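Local coordinates for protein taurocyamine kinase (Schistosoma mansoni, PDB 4WOD) that catalyses the reversible transfer of phosphate between ATP and taurocyamine, as a duplicated member of the ATP:guanido phosphotransferase family, at residues K25-D30 / R74-A79; F293-E298 / V554-G559; G158-T163 / L243-Q248. The protein carries 4 engineered substitutions. All blocks are in the same frame, centred on the assembly; numbering follows the deposited sequence.

Contact 1: K25-D30 / R74-A79; sequences KYLTDD and RDFFDA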
loop_
_atom_site.group_PDB
_atom_site.type_symbol
_atom_site.label_atom_id
_atom_site.label_comp_id
_atom_site.label_asym_id
_atom_site.label_seq_id
_atom_site.Cartn_x
_atom_site.Cartn_y
_atom_site.Cartn_z
ATOM N N LYS A 25 -3.782 12.679 17.556
ATOM C CA LYS A 25 -2.636 11.969 18.108
ATOM C C LYS A 25 -1.858 12.823 19.091
ATOM O O LYS A 25 -1.457 12.346 20.144
ATOM C CB LYS A 25 -1.731 11.498 16.973
ATOM C CG LYS A 25 -0.571 10.631 17.397
ATOM C CD LYS A 25 0.002 9.923 16.179
ATOM C CE LYS A 25 1.341 9.280 16.460
ATOM N NZ LYS A 25 1.888 8.712 15.188
ATOM N N TYR A 26 -1.680 14.101 18.777
ATOM C CA TYR A 26 -0.796 14.926 19.582
ATOM C C TYR A 26 -1.503 15.964 20.452
ATOM O O TYR A 26 -0.854 16.610 21.285
ATOM C CB TYR A 26 0.236 15.598 18.670
ATOM C CG TYR A 26 1.163 14.579 18.035
ATOM C CD1 TYR A 26 2.067 13.844 18.815
ATOM C CD2 TYR A 26 1.126 14.333 16.664
ATOM C CE1 TYR A 26 2.900 12.896 18.241
ATOM C CE2 TYR A 26 1.956 13.401 16.082
ATOM C CZ TYR A 26 2.847 12.680 16.877
ATOM O OH TYR A 26 3.670 11.750 16.292
ATOM N N LEU A 27 -2.823 16.110 20.309
ATOM C CA LEU A 27 -3.545 17.058 21.165
ATOM C C LEU A 27 -3.859 16.396 22.518
ATOM O O LEU A 27 -5.011 16.055 22.826
ATOM C CB LEU A 27 -4.822 17.560 20.485
ATOM C CG LEU A 27 -5.575 18.709 21.166
ATOM C CD1 LEU A 27 -4.644 19.900 21.365
ATOM C CD2 LEU A 27 -6.796 19.115 20.364
ATOM N N THR A 28 -2.812 16.215 23.313
ATOM C CA THR A 28 -2.915 15.480 24.575
ATOM C C THR A 28 -3.456 16.358 25.689
ATOM O O THR A 28 -3.524 17.587 25.554
ATOM C CB THR A 28 -1.560 14.917 25.006
ATOM O OG1 THR A 28 -0.686 15.996 25.390
ATOM C CG2 THR A 28 -0.931 14.117 23.858
ATOM N N ASP A 29 -3.839 15.721 26.791
ATOM C CA ASP A 29 -4.234 16.445 27.994
ATOM C C ASP A 29 -3.166 17.474 28.393
ATOM O O ASP A 29 -3.492 18.618 28.710
ATOM C CB ASP A 29 -4.506 15.476 29.161
ATOM C CG ASP A 29 -5.792 14.664 28.975
ATOM O OD1 ASP A 29 -6.550 14.941 28.018
ATOM O OD2 ASP A 29 -6.058 13.758 29.792
ATOM N N ASP A 30 -1.895 17.084 28.360
ATOM C CA ASP A 30 -0.843 17.999 28.797
ATOM C C ASP A 30 -0.747 19.197 27.859
ATOM O O ASP A 30 -0.512 20.328 28.296
ATOM C CB ASP A 30 0.510 17.285 28.874
ATOM C CG ASP A 30 0.579 16.294 30.023
ATOM O OD1 ASP A 30 -0.333 16.317 30.884
ATOM O OD2 ASP A 30 1.546 15.503 30.066
ATOM N N ARG A 74 4.493 25.399 19.842
ATOM C CA ARG A 74 5.538 24.544 19.272
ATOM C C ARG A 74 5.548 23.066 19.688
ATOM O O ARG A 74 5.850 22.207 18.870
ATOM C CB ARG A 74 6.903 25.127 19.594
ATOM C CG ARG A 74 8.001 24.365 18.900
ATOM C CD ARG A 74 9.070 25.263 18.383
ATOM N NE ARG A 74 10.282 24.499 18.147
ATOM C CZ ARG A 74 11.492 25.040 18.155
ATOM N NH1 ARG A 74 11.622 26.345 18.382
ATOM N NH2 ARG A 74 12.554 24.281 17.951
ATOM N N ASP A 75 5.245 22.767 20.950
ATOM C CA ASP A 75 5.288 21.374 21.411
ATOM C C ASP A 75 4.308 20.520 20.612
ATOM O O ASP A 75 4.546 19.333 20.375
ATOM C CB ASP A 75 4.950 21.252 22.906
ATOM C CG ASP A 75 5.935 21.963 23.808
ATOM O OD1 ASP A 75 7.034 22.358 23.355
ATOM O OD2 ASP A 75 5.598 22.112 24.998
ATOM N N PHE A 76 3.193 21.137 20.225
ATOM C CA PHE A 76 2.157 20.475 19.438
ATOM C C PHE A 76 2.552 20.405 17.962
ATOM O O PHE A 76 2.580 19.325 17.368
ATOM C CB PHE A 76 0.816 21.209 19.610
ATOM C CG PHE A 76 -0.263 20.777 18.646
ATOM C CD1 PHE A 76 -0.919 19.559 18.806
ATOM C CD2 PHE A 76 -0.649 21.609 17.590
ATOM C CE1 PHE A 76 -1.925 19.164 17.916
ATOM C CE2 PHE A 76 -1.664 21.219 16.684
ATOM C CZ PHE A 76 -2.300 19.997 16.850
ATOM N N PHE A 77 2.855 21.556 17.364
ATOM C CA PHE A 77 3.118 21.576 15.916
ATOM C C PHE A 77 4.400 20.840 15.513
ATOM O O PHE A 77 4.439 20.239 14.438
ATOM C CB PHE A 77 3.174 23.018 15.390
ATOM C CG PHE A 77 1.818 23.612 15.108
ATOM C CD1 PHE A 77 1.133 23.291 13.940
ATOM C CD2 PHE A 77 1.221 24.478 16.011
ATOM C CE1 PHE A 77 -0.129 23.830 13.675
ATOM C CE2 PHE A 77 -0.038 25.028 15.748
ATOM C CZ PHE A 77 -0.716 24.692 14.570
ATOM N N ASP A 78 5.449 20.903 16.340
ATOM C CA ASP A 78 6.699 20.214 15.995
ATOM C C ASP A 78 6.457 18.708 15.963
ATOM O O ASP A 78 6.986 17.993 15.108
ATOM C CB ASP A 78 7.821 20.560 16.974
ATOM C CG ASP A 78 8.622 21.765 16.525
ATOM O OD1 ASP A 78 8.218 22.394 15.521
ATOM O OD2 ASP A 78 9.644 22.092 17.171
ATOM N N ALA A 79 5.619 18.243 16.879
ATOM C CA ALA A 79 5.261 16.835 16.911
ATOM C C ALA A 79 4.497 16.454 15.646
ATOM O O ALA A 79 4.818 15.444 15.003
ATOM C CB ALA A 79 4.447 16.523 18.158
#

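Contact 2: F293-E298 / V554-G559; sequences FKEICE and VLRDAG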
loop_
_atom_site.group_PDB
_atom_site.type_symbol
_atom_site.label_atom_id
_atom_site.label_comp_id
_atom_site.label_asym_id
_atom_site.label_seq_id
_atom_site.Cartn_x
_atom_site.Cartn_y
_atom_site.Cartn_z
ATOM N N PHE A 293 1.501 -0.073 -6.835
ATOM C CA PHE A 293 1.609 1.233 -7.515
ATOM C C PHE A 293 2.036 2.355 -6.569
ATOM O O PHE A 293 3.054 3.003 -6.786
ATOM C CB PHE A 293 0.263 1.581 -8.178
ATOM C CG PHE A 293 0.167 3.002 -8.717
ATOM C CD1 PHE A 293 1.057 3.470 -9.673
ATOM C CD2 PHE A 293 -0.865 3.849 -8.301
ATOM C CE1 PHE A 293 0.943 4.770 -10.177
ATOM C CE2 PHE A 293 -0.988 5.139 -8.801
ATOM C CZ PHE A 293 -0.080 5.601 -9.740
ATOM N N LYS A 294 1.272 2.564 -5.501
ATOM C CA LYS A 294 1.623 3.589 -4.508
ATOM C C LYS A 294 3.048 3.436 -3.961
ATOM O O LYS A 294 3.795 4.421 -3.869
ATOM C CB LYS A 294 0.623 3.569 -3.345
ATOM C CG LYS A 294 -0.813 3.889 -3.755
ATOM C CD LYS A 294 -0.954 5.335 -4.203
ATOM C CE LYS A 294 -2.383 5.684 -4.641
ATOM N NZ LYS A 294 -3.378 5.628 -3.532
ATOM N N GLU A 295 3.433 2.215 -3.604
ATOM C CA GLU A 295 4.739 1.990 -3.012
ATOM C C GLU A 295 5.816 2.262 -4.049
ATOM O O GLU A 295 6.858 2.836 -3.727
ATOM C CB GLU A 295 4.865 0.566 -2.457
ATOM C CG GLU A 295 3.976 0.270 -1.222
ATOM C CD GLU A 295 2.465 0.235 -1.535
ATOM O OE1 GLU A 295 2.083 0.103 -2.724
ATOM O OE2 GLU A 295 1.650 0.351 -0.586
ATOM N N ILE A 296 5.546 1.862 -5.292
ATOM C CA ILE A 296 6.479 2.095 -6.396
ATOM C C ILE A 296 6.748 3.590 -6.555
ATOM O O ILE A 296 7.907 4.016 -6.626
ATOM C CB ILE A 296 5.952 1.518 -7.719
ATOM C CG1 ILE A 296 5.836 -0.006 -7.620
ATOM C CG2 ILE A 296 6.882 1.896 -8.880
ATOM C CD1 ILE A 296 5.461 -0.679 -8.918
ATOM N N CYS A 297 5.679 4.387 -6.564
ATOM C CA CYS A 297 5.822 5.854 -6.620
ATOM C C CYS A 297 6.631 6.416 -5.452
ATOM O O CYS A 297 7.622 7.128 -5.655
ATOM C CB CYS A 297 4.450 6.543 -6.658
ATOM S SG CYS A 297 3.437 6.213 -8.119
ATOM N N GLU A 298 6.200 6.115 -4.227
ATOM C CA GLU A 298 6.903 6.577 -3.045
ATOM C C GLU A 298 8.393 6.222 -3.080
ATOM O O GLU A 298 9.232 7.010 -2.642
ATOM C CB GLU A 298 6.260 6.000 -1.783
ATOM C CG GLU A 298 7.173 6.062 -0.568
ATOM C CD GLU A 298 6.507 5.547 0.692
ATOM O OE1 GLU A 298 5.761 4.540 0.600
ATOM O OE2 GLU A 298 6.735 6.149 1.771
ATOM N N VAL A 554 3.970 -9.665 0.390
ATOM C CA VAL A 554 4.481 -10.701 -0.482
ATOM C C VAL A 554 3.370 -11.184 -1.399
ATOM O O VAL A 554 3.526 -11.183 -2.607
ATOM C CB VAL A 554 5.055 -11.882 0.317
ATOM C CG1 VAL A 554 5.362 -13.057 -0.610
ATOM C CG2 VAL A 554 6.292 -11.445 1.084
ATOM N N LEU A 555 2.247 -11.595 -0.820
ATOM C CA LEU A 555 1.113 -12.025 -1.624
ATOM C C LEU A 555 0.640 -10.884 -2.529
ATOM O O LEU A 555 0.372 -11.099 -3.715
ATOM C CB LEU A 555 -0.036 -12.527 -0.730
ATOM C CG LEU A 555 -1.209 -13.202 -1.450
ATOM C CD1 LEU A 555 -0.719 -14.143 -2.529
ATOM C CD2 LEU A 555 -2.115 -13.950 -0.467
ATOM N N ARG A 556 0.569 -9.672 -1.972
ATOM C CA ARG A 556 0.126 -8.505 -2.726
ATOM C C ARG A 556 0.952 -8.323 -4.004
ATOM O O ARG A 556 0.407 -8.155 -5.075
ATOM C CB ARG A 556 0.216 -7.231 -1.874
ATOM C CG ARG A 556 -0.313 -5.971 -2.557
ATOM C CD ARG A 556 0.218 -4.710 -1.856
ATOM N NE ARG A 556 1.680 -4.674 -1.912
ATOM C CZ ARG A 556 2.455 -3.924 -1.131
ATOM N NH1 ARG A 556 1.915 -3.151 -0.198
ATOM N NH2 ARG A 556 3.778 -3.965 -1.271
ATOM N N ASP A 557 2.267 -8.360 -3.876
ATOM C CA ASP A 557 3.120 -8.058 -5.020
ATOM C C ASP A 557 3.205 -9.226 -6.026
ATOM O O ASP A 557 3.614 -9.038 -7.182
ATOM C CB ASP A 557 4.498 -7.643 -4.517
ATOM C CG ASP A 557 4.447 -6.349 -3.708
ATOM O OD1 ASP A 557 3.443 -5.627 -3.835
ATOM O OD2 ASP A 557 5.394 -6.063 -2.941
ATOM N N ALA A 558 2.795 -10.419 -5.595
ATOM C CA ALA A 558 2.556 -11.524 -6.516
ATOM C C ALA A 558 1.229 -11.360 -7.261
ATOM O O ALA A 558 0.977 -12.050 -8.243
ATOM C CB ALA A 558 2.568 -12.843 -5.768
ATOM N N GLY A 559 0.375 -10.462 -6.774
ATOM C CA GLY A 559 -0.872 -10.153 -7.448
ATOM C C GLY A 559 -2.088 -10.789 -6.792
ATOM O O GLY A 559 -3.186 -10.761 -7.340
#

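Contact 3: G158-T163 / L243-Q248; sequences GEYEGT and LADAIQ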
loop_
_atom_site.group_PDB
_atom_site.type_symbol
_atom_site.label_atom_id
_atom_site.label_comp_id
_atom_site.label_asym_id
_atom_site.label_seq_id
_atom_site.Cartn_x
_atom_site.Cartn_y
_atom_site.Cartn_z
ATOM N N GLY A 158 7.511 42.224 -18.380
ATOM C CA GLY A 158 7.240 41.452 -19.581
ATOM C C GLY A 158 6.355 40.225 -19.540
ATOM O O GLY A 158 5.138 40.334 -19.620
ATOM N N GLU A 159 6.980 39.057 -19.427
ATOM C CA GLU A 159 6.286 37.763 -19.472
ATOM C C GLU A 159 5.084 37.683 -18.536
ATOM O O GLU A 159 4.071 37.053 -18.848
ATOM C CB GLU A 159 7.262 36.636 -19.126
ATOM C CG GLU A 159 6.647 35.247 -19.184
ATOM C CD GLU A 159 7.661 34.162 -18.920
ATOM O OE1 GLU A 159 8.698 34.468 -18.296
ATOM O OE2 GLU A 159 7.425 33.009 -19.344
ATOM N N TYR A 160 5.192 38.346 -17.396
ATOM C CA TYR A 160 4.174 38.215 -16.370
ATOM C C TYR A 160 3.055 39.233 -16.509
ATOM O O TYR A 160 2.112 39.216 -15.722
ATOM C CB TYR A 160 4.834 38.301 -14.995
ATOM C CG TYR A 160 5.918 37.256 -14.879
ATOM C CD1 TYR A 160 5.602 35.925 -14.648
ATOM C CD2 TYR A 160 7.244 37.590 -15.063
ATOM C CE1 TYR A 160 6.590 34.963 -14.563
ATOM C CE2 TYR A 160 8.232 36.643 -14.989
ATOM C CZ TYR A 160 7.900 35.330 -14.741
ATOM O OH TYR A 160 8.901 34.399 -14.669
ATOM N N GLU A 161 3.130 40.085 -17.528
ATOM C CA GLU A 161 2.100 41.100 -17.715
ATOM C C GLU A 161 0.749 40.446 -17.912
ATOM O O GLU A 161 0.622 39.462 -18.641
ATOM C CB GLU A 161 2.420 42.017 -18.899
ATOM C CG GLU A 161 1.387 43.117 -19.087
ATOM C CD GLU A 161 2.001 44.501 -19.187
ATOM O OE1 GLU A 161 2.218 44.974 -20.324
ATOM O OE2 GLU A 161 2.265 45.119 -18.131
ATOM N N GLY A 162 -0.266 40.985 -17.249
ATOM C CA GLY A 162 -1.571 40.357 -17.263
ATOM C C GLY A 162 -2.610 41.129 -16.477
ATOM O O GLY A 162 -2.501 42.337 -16.315
ATOM N N THR A 163 -3.607 40.418 -15.967
ATOM C CA THR A 163 -4.756 41.058 -15.351
ATOM C C THR A 163 -5.103 40.527 -13.961
ATOM O O THR A 163 -5.160 39.311 -13.743
ATOM C CB THR A 163 -5.991 40.903 -16.248
ATOM O OG1 THR A 163 -5.713 41.483 -17.530
ATOM C CG2 THR A 163 -7.200 41.591 -15.630
ATOM N N LEU A 243 8.183 30.025 -12.981
ATOM C CA LEU A 243 7.799 30.145 -11.582
ATOM C C LEU A 243 8.888 30.782 -10.735
ATOM O O LEU A 243 8.610 31.690 -9.954
ATOM C CB LEU A 243 7.454 28.789 -10.991
ATOM C CG LEU A 243 7.011 28.864 -9.526
ATOM C CD1 LEU A 243 5.705 29.625 -9.386
ATOM C CD2 LEU A 243 6.861 27.454 -8.948
ATOM N N ALA A 244 10.120 30.291 -10.878
ATOM C CA ALA A 244 11.230 30.743 -10.047
ATOM C C ALA A 244 11.483 32.231 -10.262
ATOM O O ALA A 244 11.672 32.982 -9.302
ATOM C CB ALA A 244 12.485 29.953 -10.347
ATOM N N ASP A 245 11.495 32.655 -11.524
ATOM C CA ASP A 245 11.747 34.069 -11.846
ATOM C C ASP A 245 10.752 34.994 -11.152
ATOM O O ASP A 245 11.148 35.999 -10.563
ATOM C CB ASP A 245 11.693 34.325 -13.352
ATOM C CG ASP A 245 12.957 33.896 -14.071
ATOM O OD1 ASP A 245 13.979 33.653 -13.393
ATOM O OD2 ASP A 245 12.930 33.825 -15.323
ATOM N N ALA A 246 9.473 34.631 -11.202
ATOM C CA ALA A 246 8.409 35.469 -10.662
ATOM C C ALA A 246 8.510 35.640 -9.153
ATOM O O ALA A 246 8.358 36.759 -8.639
ATOM C CB ALA A 246 7.043 34.902 -11.025
ATOM N N ILE A 247 8.757 34.546 -8.438
ATOM C CA ILE A 247 8.742 34.641 -6.977
ATOM C C ILE A 247 9.979 35.412 -6.491
ATOM O O ILE A 247 9.923 36.156 -5.511
ATOM C CB ILE A 247 8.645 33.243 -6.312
ATOM C CG1 ILE A 247 8.174 33.374 -4.853
ATOM C CG2 ILE A 247 9.944 32.473 -6.421
ATOM C CD1 ILE A 247 6.805 34.077 -4.719
ATOM N N GLN A 248 11.090 35.262 -7.202
ATOM C CA GLN A 248 12.269 36.050 -6.902
ATOM C C GLN A 248 11.979 37.538 -7.110
ATOM O O GLN A 248 12.326 38.369 -6.264
ATOM C CB GLN A 248 13.451 35.558 -7.759
ATOM C CG GLN A 248 13.848 34.113 -7.410
ATOM C CD GLN A 248 15.040 33.591 -8.207
ATOM O OE1 GLN A 248 15.403 34.140 -9.250
ATOM N NE2 GLN A 248 15.672 32.544 -7.697
HETATM O O HOH W 1 10.743 34.739 -16.631
#

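Contact 1: K25-D30 / R74-A79
Tyr26 and Leu27 meet Phe76 and Ala79 where the end of helix 22-26 and the turn after it pack on helix 74-84, within the all-helical N-terminal domain of the first phosphagen kinase repeat. The Tyr26 ring lies flat over the methyl group of Ala79: CB sits 3.9 Å from the ring centroid, 19° off the normal, in a CH-pi contact shifted toward the rim on the CD1 side. Lys25 CG lies over the centre of the opposite face, which sandwiches the ring between aliphatic carbons. Phe76 turns its edge to the other backbone, with CD1 3.9 Å from Tyr26 O and CE1 4.0 Å from Leu27 N. Its CG is anti to the backbone N (chi1 169°), a torsion that swings the ring off its own helix toward the Tyr26-Leu27 peptide. Farther out, Leu46, Val50 and Pro62 pack on Phe76, while Asp83 accepts a hydrogen bond from Tyr26 OH and forms a salt bridge with Lys25 NZ. An inverse gamma turn centred on Leu27, its Thr28 N to Tyr26 O bond weak, links helices 22-26 and 29-35; Thr28 caps the second through OG1. The Leu27 side chain closes the contact, its CB 4.2 Å from Phe76 CE1.

Contact 2: F293-E298 / V554-G559
An ionic bridge between the two catalytic domains of the duplicated kinase joins Glu295, on helix 293-299 of the first repeat, to Arg556, on helix 553-558 of the second. The two side chains reach out from opposite directions. Glu295 OE2 comes to 3.5 Å from Arg556 NH1, but it stands far above the plane of the guanidinium, where none of the N-H bonds is aimed, so the attraction is one of charge alone. Glu295 OE1 hangs over the rim of one guanidinium face, and the two flat groups are tilted 35° against each other. A bend at chi2 (69°) turns the Glu295 carboxylate back from an extended course.

The directed bonds of Arg556 go to its neighbour Asp557. Arg556 NE donates to Asp557 OD1 at 2.8 Å. Arg556 NH2 reaches Asp557 OD2 at 3.1 Å and a fairly straight 163°; it also bonds to OD1, which therefore takes two donors. This side-on grip, close to the guanidinium plane, should fix the rotation of the group and presents NH1 to the facing helix. Asn419 in turn holds Asp557 OD2. Around the bridge, Ile296 packs on Arg414 and Tyr418 of the second repeat, while Asp557 touches Asn292 of the first. Gly559, at positive phi, forms a Schellman motif, its N bonding to Arg556 O and, weakly, to Leu555 O. With one arginine between two carboxylates, the arrangement is a three-residue salt-bridge network at a domain interface, away from the annotated sites.

Contact 3: G158-T163 / L243-Q248
A short 3-10 turn at 159-160, leading into edge strand 162-166, runs past helix 236-251 with the CA atoms of Tyr160 and Ala246 7.6 Å apart. The Tyr160 side chain spans this gap. Its CG is anti to the carbonyl carbon (chi1 -56°), which sends the ring out to the helix, where the methyl group of Ala246 rests over one face. Ala246 CB lies 4.0 Å from the ring centroid, 30° off the normal, and closest to CE1 at 3.6 Å, a CH-pi contact displaced toward the hydroxyl end. There the fit is tight: Tyr160 OH comes within 3.1 Å of Asp245 CB. The Asp245 carboxylate stands almost perpendicular to the ring, at 83°.

The hydroxyl is hydrogen-bonded to its acceptor, the carbonyl O of Arg242 in the same helix, and Phe215 meets the ring edge-to-face. A water joins three oxygens: it lies 2.7 Å from Tyr160 OH and the same distance from Glu159 OE1 and Asp245 OD2. Elsewhere on the helix, Leu243 packs on strands 117-126 and 225-232, and Ile247 on strand 117-126, so the contact ties the turn before the sheet's outer strand to a helix lying on that antiparallel sheet, the core of the phosphagen kinase catalytic domain. The water is positioned to donate to all three oxygens but has only two protons, so not all three bonds can be made at once. Glu159 OE1 and Asp245 OD2 stay 5.2 Å apart, and the water between them probably eases the repulsion of like charges.

How the contacts relate
Along the chain the order is contact 1, contact 3, contact 2, each closing before the next opens. Contacts 1 and 3 lie wholly in the first repeat, whereas contact 2 crosses to the second. Their centres are well separated, by about 33 Å for contacts 1 and 2, about 39 Å for 1 and 3 and about 41 Å for 2 and 3, and none touches another. Contact 1 belongs to the helical N-terminal domain that also contributes to the bound-arginine pocket. Segment 293-298 of contact 2 shares a catalytic domain with contact 3: segment 158-163 leads into outer strand 162-166 of its eight-stranded antiparallel sheet, and helix 293-299 precedes the other outer strand, 302-306, so contact 2 joins the side of the domain near that second edge to the second repeat.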